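Local atomic coordinates of uncharacterized protein (Nitrosomonas europaea, PDB entry 6M0Q), a protein that is of unknown function but forms a small disulfide-containing subunit that packs against larger partner chains, probably those of hydroxylamine oxidoreductase, in a six-chain assembly. Residues Val53-His56 and Thr57-Glu60. Sequence-based numbering, arbitrary orientation.
Sequences VKSH and TEVE
Ser55 OG reaches forward around the corner and accepts hydrogen bonds from two successive backbone amides. The one from Thr57 N is nearly straight (2.9 Å to Ser55 OG, 170°), while the one from Glu58 N, also 2.9 Å from Ser55 OG, is more bent at 148°. With OG swung away from its own backbone N (chi1 172°), the hydroxyl lies beside the serine carbonyl carbon. Ser55 is buried, and its OG serves both amides.

A second polar chain joins side chains and water. Thr57 OG1 donates to Glu58 OE1 over a very short 2.5 Å, and the bend at chi2 of Glu58 curls its carboxylate back to receive it. A water accepts a hydrogen bond from His56 N at 2.8 Å and donates one to Thr57 OG1 at 3.3 Å.

Van der Waals contacts with polar groups are few: Glu58 CG lies 3.5 Å from Ser55 OG, and Thr57 CG2 sits against the His56 carbonyl. Lys36 and Leu39 of helix 35-43 touch Thr57, and acidic side chains of two other protein chains pack on His56.

The serine bond to the amide two residues on defines an ST turn, here at the corner between strands 52-55 and 58-60, which flank strand 63-68 in the antiparallel sheet.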
# COMPACT_ATOMS: atom_id res chain seq x y z
N VAL B 53 26.90 11.95 28.61
CA VAL B 53 25.93 12.12 27.53
C VAL B 53 24.63 11.46 27.93
O VAL B 53 24.56 10.62 28.84
CB VAL B 53 26.43 11.54 26.19
CG1 VAL B 53 27.72 12.23 25.74
CG2 VAL B 53 26.61 10.03 26.30
N LYS B 54 23.57 11.86 27.25
CA LYS B 54 22.30 11.18 27.41
C LYS B 54 22.33 9.84 26.68
O LYS B 54 22.93 9.71 25.60
CB LYS B 54 21.16 12.03 26.85
CG LYS B 54 20.86 13.25 27.65
CD LYS B 54 19.61 13.83 27.09
CE LYS B 54 19.63 15.30 27.12
NZ LYS B 54 18.55 15.87 26.28
N SER B 55 21.69 8.85 27.29
CA SER B 55 21.40 7.63 26.58
C SER B 55 20.53 7.96 25.38
O SER B 55 19.80 8.96 25.36
CB SER B 55 20.68 6.65 27.51
OG SER B 55 20.21 5.51 26.77
N HIS B 56 20.61 7.11 24.36
CA HIS B 56 19.69 7.21 23.23
C HIS B 56 18.47 6.31 23.40
O HIS B 56 17.57 6.37 22.57
CB HIS B 56 20.39 6.88 21.90
CG HIS B 56 21.21 8.01 21.35
ND1 HIS B 56 22.41 8.40 21.91
CD2 HIS B 56 20.99 8.84 20.31
CE1 HIS B 56 22.89 9.43 21.23
NE2 HIS B 56 22.05 9.71 20.25
N THR B 57 18.41 5.51 24.46
CA THR B 57 17.36 4.49 24.54
C THR B 57 16.77 4.27 25.93
O THR B 57 15.68 3.70 26.01
CB THR B 57 17.90 3.14 24.04
OG1 THR B 57 18.97 2.76 24.90
CG2 THR B 57 18.44 3.24 22.63
N GLU B 58 17.44 4.68 27.01
CA GLU B 58 17.06 4.28 28.36
C GLU B 58 16.48 5.44 29.14
O GLU B 58 17.11 6.51 29.25
CB GLU B 58 18.25 3.71 29.14
CG GLU B 58 19.02 2.65 28.39
CD GLU B 58 18.13 1.53 27.90
OE1 GLU B 58 18.12 1.27 26.67
OE2 GLU B 58 17.41 0.92 28.73
N VAL B 59 15.31 5.19 29.72
CA VAL B 59 14.64 6.11 30.62
C VAL B 59 14.50 5.40 31.96
O VAL B 59 14.00 4.27 32.00
CB VAL B 59 13.27 6.51 30.06
CG1 VAL B 59 12.46 7.33 31.10
CG2 VAL B 59 13.47 7.27 28.76
N GLU B 60 14.99 6.02 33.02
CA GLU B 60 14.79 5.49 34.37
C GLU B 60 14.31 6.62 35.27
O GLU B 60 14.82 7.74 35.21
CB GLU B 60 16.07 4.88 34.97
CG GLU B 60 16.62 3.62 34.24
CD GLU B 60 15.63 2.42 34.18
OE1 GLU B 60 15.74 1.64 33.20
OE2 GLU B 60 14.78 2.24 35.08
O HOH W 1 21.63 4.47 24.13